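Local coordinates for protein ultraspiracle (PDB 1HG4) that acts as a nuclear hormone receptor and transcription factor of the fruit fly, its ligand-binding domain holding a phospholipid and locked in an inactive conformation, at residues A74-L78 and D79-I83; L173-R176 and E177-L181; E199-M202 and C203-V207. All coordinates share one frame; numbering follows the deposited sequence.

Interaction 1 (A74-L78 and D79-I83); sequences AQVPL and DDQVI
Gln-81 reaches back from the start of helix 78-100 to the loop that leads into it, and its amide makes a side-chain hydrogen bond between helix and loop. NE2 donates to Val-76 O at 2.9 Å, nearly straight at 167°. The acceptor lies in the plane of the Gln-81 amide, whereas the donor stands 25° off the plane of the Val-76 carbonyl. Beyond CG the chain is fully extended (chi2 179°), which carries the amide to the Val-76 carbonyl; a glutamine suits because it has both the reach and an N-H to give.

Backbone bonds wind the first turn. Pro-77 is the N-cap, where its lack of an N-H costs little, and its O accepts from Gln-81 N at 3.1 Å and, weakly, from Asp-80 N. Val-82 N follows with Leu-78 O.

Apolar packing fills the angle between loop and helix. Val-76 CG2 rests against Gln-81 CG at 3.4 Å and touches Asp-80 CB, the Val-76 and Asp-80 side chains crossing at about a right angle. Leu-78 CD2 lies loosely by Val-82 CG2 at 4.5 Å, and both Leu-78 and Val-82 pack on Leu-263 of helix 258-266.

The remaining polar contacts lead to other parts of the fold and to another subunit. Asp-80 OD2 sits beside the proline ring, 3.2 Å from Pro-77 CG, but its carboxylate is taken up by the amides of Lys-195 and Ser-196, one oxygen to each. Leu-78 N donates to Asp-212 of the second subunit.

Phe-73, Val-76 and the Asp-80/Gln-81 pair, with Phe-73 packed on Gln-81, match the signature sequence of nuclear receptor ligand-binding domains.

Interaction 2 (L173-R176 and E177-L181); sequences LDRR and ELSCL
Asp-174 and Glu-177 exchange hydrogen bonds at the start of helix 175-186, and here the contact is tightest. Glu-177 N donates to Asp-174 OD1 at 2.6 Å, nearly along the C-O axis of that oxygen. In return Asp-174 N donates to Glu-177 OE1 at 3.1 Å, meeting it on the anti side and 25° out of the carboxylate plane. The aspartate is turned for this by its first torsion (chi1 64°), which sets CG between the backbone N and the carbonyl carbon. Asp-174 OD2 and Glu-177 OE1 are only 3.8 Å apart, but His-214 bonds the first and Arg-225 forms a salt bridge with the second, which would probably ease their repulsion.

The reciprocal pair is a capping box, with Asp-174 as N-cap: a short aspartate suits the N-cap and a longer glutamate the third helical position, each accepting from an amide that the first turn cannot otherwise pair. Leu-173, just before the cap, reaches across to Leu-178 as in a hydrophobic staple, its CD2 lying 4.2 Å from Leu-178 CD1 with the two side chains at about a right angle. Its other methyl, Leu-173 CD1, presses on Glu-177 CB at 3.4 Å, and Leu-229 of helix 225-250 packs on both residues.

Toward helix 11-24 the fit is looser. Ser-179 OG lies over one face of the Arg-175 guanidinium, 4.1 Å from Arg-175 NE, and both side chains are held instead by Glu-18. The exposed Arg-176 bends at chi2 and chi3 and brushes Ile-11 and His-214, its length and charge suited to a solvent-facing position.

Interaction 3 (E199-M202 and C203-V207); sequences EIEM and CREKV
Four successive backbone bonds, from Cys-203 N to Glu-199 O through Lys-206 N to Met-202 O, continue the alpha-helix across these residues, the last at 2.9 Å. One turn apart, Glu-201 and Glu-205 bring their carboxylates together, with Glu-201 OE2 a mere 2.4 Å from Glu-205 OE2 and the two planes 79° apart. Two oxygens this close suggest that one acid probably carries a proton, though the model does not say which.

In Glu-201 the first torsion (chi1 167°) swings CG away from the backbone N and the chain then bends at chi2, which brings its carboxylate round alongside the next turn. Its other oxygen, Glu-201 OE1, accepts from a water at 2.6 Å, and that water in turn accepts from Arg-204 NH1 at 2.9 Å. The arginine's guanidinium is also fixed through NH2 to Ile-184 O, so a long cationic chain suits this bridge to helix 175-186.

Met-202 brings its terminal methyl to the side of Glu-205, CE lying 3.6 Å from Glu-205 OE1; the thioether, bent at chi2 and chi3, lets the methyl curl round to it. On another flank the small Cys-203 fits against Phe-9 and Tyr-187.

Glu-205 extends beyond CG and accepts from Glu-199 N and Ala-198 N of the third subunit, whose helix start would favour a negative charge. Were Glu-205 an alanine, those two amides would probably lose their acceptor and Glu-201 the carboxylate it meets.

Likewise, Glu-199 N of this chain donates to Glu-205 of the second subunit. The arrangement is that of an i to i+4 pair at a subunit interface: two glutamates one turn apart on helix 197-218, with Glu-205 bonding backbone N-H groups near the start of the same helix in another subunit.

How the interactions relate
Interactions 1, 2 and 3 follow one another along the chain, all within the largely helical ligand-binding domain. Interactions 1 and 2 each mark the beginning of a helix, 78-100 and 175-186, while interaction 3 lies within helix 197-218. Interactions 1 and 2 do not touch; their centres are about 25 Å apart. Interaction 3 meets both: Val-76 CG1 packs on Glu-199 CG at 4.1 Å, and Cys-180 O meets Val-207 CG1 at 3.4 Å, where helices 175-186 and 197-218 pack. Interaction 3 thus joins both helix starts, and interactions 1 and 3 lie where subunits meet, whereas interaction 2 touches no other chain; its Leu-178 side chain is about 13 Å from the bound phospholipid.

Interaction 1 (A74-L78 and D79-I83)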
loop_
_atom_site.group_PDB
_atom_site.type_symbol
_atom_site.label_atom_id
_atom_site.label_comp_id
_atom_site.label_asym_id
_atom_site.label_seq_id
_atom_site.Cartn_x
_atom_site.Cartn_y
_atom_site.Cartn_z
ATOM N N ALA A 74 -7.867 9.973 -13.481
ATOM C CA ALA A 74 -7.127 10.943 -14.291
ATOM C C ALA A 74 -5.864 11.446 -13.615
ATOM O O ALA A 74 -5.059 12.155 -14.233
ATOM C CB ALA A 74 -8.024 12.126 -14.643
ATOM N N GLN A 75 -5.678 11.089 -12.348
ATOM C CA GLN A 75 -4.491 11.529 -11.645
ATOM C C GLN A 75 -3.298 10.611 -11.811
ATOM O O GLN A 75 -2.161 11.072 -11.848
ATOM C CB GLN A 75 -4.780 11.731 -10.161
ATOM C CG GLN A 75 -5.220 13.139 -9.853
ATOM C CD GLN A 75 -6.403 13.558 -10.692
ATOM O OE1 GLN A 75 -7.510 13.030 -10.542
ATOM N NE2 GLN A 75 -6.176 14.508 -11.596
ATOM N N VAL A 76 -3.531 9.316 -11.903
ATOM C CA VAL A 76 -2.404 8.428 -12.058
ATOM C C VAL A 76 -1.748 8.776 -13.379
ATOM O O VAL A 76 -2.371 9.376 -14.252
ATOM C CB VAL A 76 -2.837 6.958 -12.040
ATOM C CG1 VAL A 76 -3.700 6.714 -10.824
ATOM C CG2 VAL A 76 -3.566 6.597 -13.312
ATOM N N PRO A 77 -0.461 8.452 -13.529
ATOM C CA PRO A 77 0.175 8.786 -14.808
ATOM C C PRO A 77 -0.541 8.133 -15.998
ATOM O O PRO A 77 -1.077 7.023 -15.892
ATOM C CB PRO A 77 1.618 8.296 -14.624
ATOM C CG PRO A 77 1.522 7.253 -13.524
ATOM C CD PRO A 77 0.481 7.812 -12.591
ATOM N N LEU A 78 -0.559 8.847 -17.118
ATOM C CA LEU A 78 -1.204 8.389 -18.347
ATOM C C LEU A 78 -0.864 6.941 -18.682
ATOM O O LEU A 78 -1.733 6.148 -19.031
ATOM C CB LEU A 78 -0.775 9.280 -19.509
ATOM C CG LEU A 78 -1.891 10.021 -20.237
ATOM C CD1 LEU A 78 -1.297 10.900 -21.343
ATOM C CD2 LEU A 78 -2.881 9.007 -20.806
ATOM N N ASP A 79 0.411 6.593 -18.574
ATOM C CA ASP A 79 0.820 5.238 -18.889
ATOM C C ASP A 79 0.058 4.235 -18.040
ATOM O O ASP A 79 -0.275 3.155 -18.508
ATOM C CB ASP A 79 2.339 5.076 -18.721
ATOM C CG ASP A 79 3.131 5.893 -19.750
ATOM O OD1 ASP A 79 2.508 6.459 -20.680
ATOM O OD2 ASP A 79 4.374 5.975 -19.643
ATOM N N ASP A 80 -0.240 4.596 -16.801
ATOM C CA ASP A 80 -0.975 3.690 -15.932
ATOM C C ASP A 80 -2.425 3.598 -16.401
ATOM O O ASP A 80 -3.001 2.511 -16.431
ATOM C CB ASP A 80 -0.954 4.173 -14.470
ATOM C CG ASP A 80 0.301 3.754 -13.716
ATOM O OD1 ASP A 80 0.996 2.823 -14.184
ATOM O OD2 ASP A 80 0.579 4.346 -12.643
ATOM N N GLN A 81 -3.002 4.743 -16.763
ATOM C CA GLN A 81 -4.393 4.807 -17.201
ATOM C C GLN A 81 -4.638 3.900 -18.392
ATOM O O GLN A 81 -5.679 3.239 -18.485
ATOM C CB GLN A 81 -4.766 6.243 -17.568
ATOM C CG GLN A 81 -4.747 7.212 -16.399
ATOM C CD GLN A 81 -5.090 8.618 -16.835
ATOM O OE1 GLN A 81 -6.000 8.819 -17.642
ATOM N NE2 GLN A 81 -4.370 9.600 -16.307
ATOM N N VAL A 82 -3.670 3.868 -19.297
ATOM C CA VAL A 82 -3.761 3.051 -20.496
ATOM C C VAL A 82 -3.755 1.578 -20.133
ATOM O O VAL A 82 -4.533 0.803 -20.683
ATOM C CB VAL A 82 -2.579 3.364 -21.470
ATOM C CG1 VAL A 82 -2.454 2.279 -22.531
ATOM C CG2 VAL A 82 -2.798 4.721 -22.120
ATOM N N ILE A 83 -2.885 1.198 -19.198
ATOM C CA ILE A 83 -2.778 -0.195 -18.781
ATOM C C ILE A 83 -4.046 -0.690 -18.086
ATOM O O ILE A 83 -4.500 -1.817 -18.319
ATOM C CB ILE A 83 -1.543 -0.400 -17.858
ATOM C CG1 ILE A 83 -0.258 -0.197 -18.665
ATOM C CG2 ILE A 83 -1.535 -1.808 -17.264
ATOM C CD1 ILE A 83 1.011 -0.331 -17.830
#

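Interaction 2 (L173-R176 and E177-L181)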
loop_
_atom_site.group_PDB
_atom_site.type_symbol
_atom_site.label_atom_id
_atom_site.label_comp_id
_atom_site.label_asym_id
_atom_site.label_seq_id
_atom_site.Cartn_x
_atom_site.Cartn_y
_atom_site.Cartn_z
ATOM N N LEU A 173 -28.913 -8.949 -7.231
ATOM C CA LEU A 173 -27.897 -7.927 -7.430
ATOM C C LEU A 173 -28.571 -6.630 -7.863
ATOM O O LEU A 173 -29.427 -6.640 -8.735
ATOM C CB LEU A 173 -26.893 -8.371 -8.503
ATOM C CG LEU A 173 -25.668 -7.481 -8.709
ATOM C CD1 LEU A 173 -24.715 -7.645 -7.524
ATOM C CD2 LEU A 173 -24.964 -7.863 -10.007
ATOM N N ASP A 174 -28.200 -5.512 -7.249
ATOM C CA ASP A 174 -28.791 -4.245 -7.634
ATOM C C ASP A 174 -27.791 -3.390 -8.404
ATOM O O ASP A 174 -26.607 -3.730 -8.492
ATOM C CB ASP A 174 -29.335 -3.502 -6.402
ATOM C CG ASP A 174 -28.254 -3.119 -5.409
ATOM O OD1 ASP A 174 -27.157 -2.696 -5.833
ATOM O OD2 ASP A 174 -28.509 -3.222 -4.186
ATOM N N ARG A 175 -28.280 -2.282 -8.949
ATOM C CA ARG A 175 -27.453 -1.382 -9.738
ATOM C C ARG A 175 -26.259 -0.827 -8.969
ATOM O O ARG A 175 -25.195 -0.590 -9.550
ATOM C CB ARG A 175 -28.299 -0.222 -10.285
ATOM C CG ARG A 175 -27.517 0.715 -11.193
ATOM C CD ARG A 175 -27.153 0.034 -12.508
ATOM N NE ARG A 175 -25.982 0.633 -13.139
ATOM C CZ ARG A 175 -25.876 1.918 -13.463
ATOM N NH1 ARG A 175 -26.874 2.756 -13.218
ATOM N NH2 ARG A 175 -24.768 2.370 -14.033
ATOM N N ARG A 176 -26.432 -0.621 -7.668
ATOM C CA ARG A 176 -25.354 -0.096 -6.851
ATOM C C ARG A 176 -24.263 -1.138 -6.673
ATOM O O ARG A 176 -23.079 -0.829 -6.737
ATOM C CB ARG A 176 -25.882 0.355 -5.485
ATOM C CG ARG A 176 -26.035 1.878 -5.345
ATOM C CD ARG A 176 -27.452 2.368 -5.593
ATOM N NE ARG A 176 -27.468 3.609 -6.367
ATOM C CZ ARG A 176 -28.573 4.208 -6.809
ATOM N NH1 ARG A 176 -29.768 3.687 -6.546
ATOM N NH2 ARG A 176 -28.481 5.306 -7.549
ATOM N N GLU A 177 -24.649 -2.384 -6.460
ATOM C CA GLU A 177 -23.652 -3.435 -6.302
ATOM C C GLU A 177 -22.880 -3.709 -7.595
ATOM O O GLU A 177 -21.695 -4.036 -7.539
ATOM C CB GLU A 177 -24.321 -4.712 -5.791
ATOM C CG GLU A 177 -25.128 -4.439 -4.542
ATOM C CD GLU A 177 -25.813 -5.654 -3.990
ATOM O OE1 GLU A 177 -26.503 -6.355 -4.756
ATOM O OE2 GLU A 177 -25.670 -5.901 -2.776
ATOM N N LEU A 178 -23.528 -3.563 -8.757
ATOM C CA LEU A 178 -22.836 -3.800 -10.030
ATOM C C LEU A 178 -21.802 -2.695 -10.283
ATOM O O LEU A 178 -20.702 -2.955 -10.778
ATOM C CB LEU A 178 -23.827 -3.852 -11.205
ATOM C CG LEU A 178 -23.134 -4.099 -12.558
ATOM C CD1 LEU A 178 -22.739 -5.584 -12.684
ATOM C CD2 LEU A 178 -24.053 -3.667 -13.695
ATOM N N SER A 179 -22.169 -1.458 -9.953
ATOM C CA SER A 179 -21.247 -0.343 -10.102
ATOM C C SER A 179 -19.999 -0.599 -9.264
ATOM O O SER A 179 -18.889 -0.326 -9.714
ATOM C CB SER A 179 -21.889 0.953 -9.646
ATOM O OG SER A 179 -22.909 1.322 -10.542
ATOM N N CYS A 180 -20.184 -1.121 -8.049
ATOM C CA CYS A 180 -19.056 -1.415 -7.166
ATOM C C CYS A 180 -18.167 -2.509 -7.759
ATOM O O CYS A 180 -16.935 -2.382 -7.787
ATOM C CB CYS A 180 -19.545 -1.843 -5.772
ATOM S SG CYS A 180 -20.175 -0.484 -4.725
ATOM N N LEU A 181 -18.783 -3.583 -8.244
ATOM C CA LEU A 181 -17.999 -4.664 -8.841
ATOM C C LEU A 181 -17.172 -4.165 -10.033
ATOM O O LEU A 181 -16.000 -4.534 -10.199
ATOM C CB LEU A 181 -18.913 -5.809 -9.277
ATOM C CG LEU A 181 -19.580 -6.591 -8.132
ATOM C CD1 LEU A 181 -20.443 -7.716 -8.719
ATOM C CD2 LEU A 181 -18.509 -7.186 -7.211
#

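Interaction 3 (E199-M202 and C203-V207)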
loop_
_atom_site.group_PDB
_atom_site.type_symbol
_atom_site.label_atom_id
_atom_site.label_comp_id
_atom_site.label_asym_id
_atom_site.label_seq_id
_atom_site.Cartn_x
_atom_site.Cartn_y
_atom_site.Cartn_z
ATOM N N GLU A 199 -1.698 3.736 -4.812
ATOM C CA GLU A 199 -2.840 4.609 -5.056
ATOM C C GLU A 199 -4.029 3.839 -5.631
ATOM O O GLU A 199 -5.165 4.044 -5.213
ATOM C CB GLU A 199 -2.447 5.728 -6.018
ATOM C CG GLU A 199 -3.633 6.406 -6.697
ATOM C CD GLU A 199 -4.392 7.366 -5.789
ATOM O OE1 GLU A 199 -4.210 7.304 -4.554
ATOM O OE2 GLU A 199 -5.181 8.178 -6.322
ATOM N N ILE A 200 -3.770 2.941 -6.577
ATOM C CA ILE A 200 -4.840 2.167 -7.197
ATOM C C ILE A 200 -5.498 1.167 -6.216
ATOM O O ILE A 200 -6.733 1.037 -6.169
ATOM C CB ILE A 200 -4.297 1.441 -8.460
ATOM C CG1 ILE A 200 -3.678 2.468 -9.412
ATOM C CG2 ILE A 200 -5.405 0.736 -9.186
ATOM C CD1 ILE A 200 -3.086 1.864 -10.666
ATOM N N GLU A 201 -4.675 0.478 -5.427
ATOM C CA GLU A 201 -5.175 -0.485 -4.448
ATOM C C GLU A 201 -6.047 0.224 -3.429
ATOM O O GLU A 201 -7.005 -0.340 -2.904
ATOM C CB GLU A 201 -4.011 -1.166 -3.719
ATOM C CG GLU A 201 -4.419 -1.951 -2.470
ATOM C CD GLU A 201 -5.274 -3.205 -2.754
ATOM O OE1 GLU A 201 -5.428 -3.599 -3.928
ATOM O OE2 GLU A 201 -5.780 -3.813 -1.781
ATOM N N MET A 202 -5.702 1.472 -3.154
ATOM C CA MET A 202 -6.431 2.267 -2.185
ATOM C C MET A 202 -7.850 2.557 -2.715
ATOM O O MET A 202 -8.843 2.359 -2.006
ATOM C CB MET A 202 -5.632 3.547 -1.896
ATOM C CG MET A 202 -5.685 3.996 -0.446
ATOM S SD MET A 202 -5.520 2.621 0.758
ATOM C CE MET A 202 -7.242 2.368 1.166
ATOM N N CYS A 203 -7.947 3.024 -3.954
ATOM C CA CYS A 203 -9.248 3.265 -4.566
ATOM C C CYS A 203 -10.073 1.970 -4.468
ATOM O O CYS A 203 -11.242 1.995 -4.070
ATOM C CB CYS A 203 -9.080 3.629 -6.038
ATOM S SG CYS A 203 -8.095 5.126 -6.347
ATOM N N ARG A 204 -9.465 0.839 -4.832
ATOM C CA ARG A 204 -10.181 -0.430 -4.776
ATOM C C ARG A 204 -10.705 -0.700 -3.375
ATOM O O ARG A 204 -11.854 -1.108 -3.200
ATOM C CB ARG A 204 -9.272 -1.591 -5.198
ATOM C CG ARG A 204 -9.843 -2.963 -4.861
ATOM C CD ARG A 204 -8.998 -4.106 -5.416
ATOM N NE ARG A 204 -9.198 -4.290 -6.851
ATOM C CZ ARG A 204 -8.702 -5.304 -7.563
ATOM N NH1 ARG A 204 -7.966 -6.249 -6.977
ATOM N NH2 ARG A 204 -8.954 -5.371 -8.867
ATOM N N GLU A 205 -9.866 -0.470 -2.372
ATOM C CA GLU A 205 -10.280 -0.711 -1.003
ATOM C C GLU A 205 -11.393 0.227 -0.559
ATOM O O GLU A 205 -12.248 -0.150 0.246
ATOM C CB GLU A 205 -9.063 -0.651 -0.070
ATOM C CG GLU A 205 -8.159 -1.875 -0.256
ATOM C CD GLU A 205 -6.929 -1.865 0.626
ATOM O OE1 GLU A 205 -6.953 -1.193 1.675
ATOM O OE2 GLU A 205 -5.940 -2.548 0.270
ATOM N N LYS A 206 -11.410 1.439 -1.089
ATOM C CA LYS A 206 -12.490 2.358 -0.735
ATOM C C LYS A 206 -13.814 1.860 -1.348
ATOM O O LYS A 206 -14.896 2.078 -0.798
ATOM C CB LYS A 206 -12.154 3.772 -1.218
ATOM C CG LYS A 206 -10.919 4.333 -0.541
ATOM C CD LYS A 206 -10.618 5.763 -0.961
ATOM C CE LYS A 206 -9.423 6.316 -0.187
ATOM N NZ LYS A 206 -9.023 7.673 -0.672
ATOM N N VAL A 207 -13.726 1.186 -2.488
ATOM C CA VAL A 207 -14.920 0.644 -3.123
ATOM C C VAL A 207 -15.407 -0.551 -2.290
ATOM O O VAL A 207 -16.607 -0.772 -2.154
ATOM C CB VAL A 207 -14.644 0.199 -4.578
ATOM C CG1 VAL A 207 -15.879 -0.470 -5.161
ATOM C CG2 VAL A 207 -14.249 1.412 -5.438
HETATM O O HOH W 1 -6.239 -5.977 -4.635
#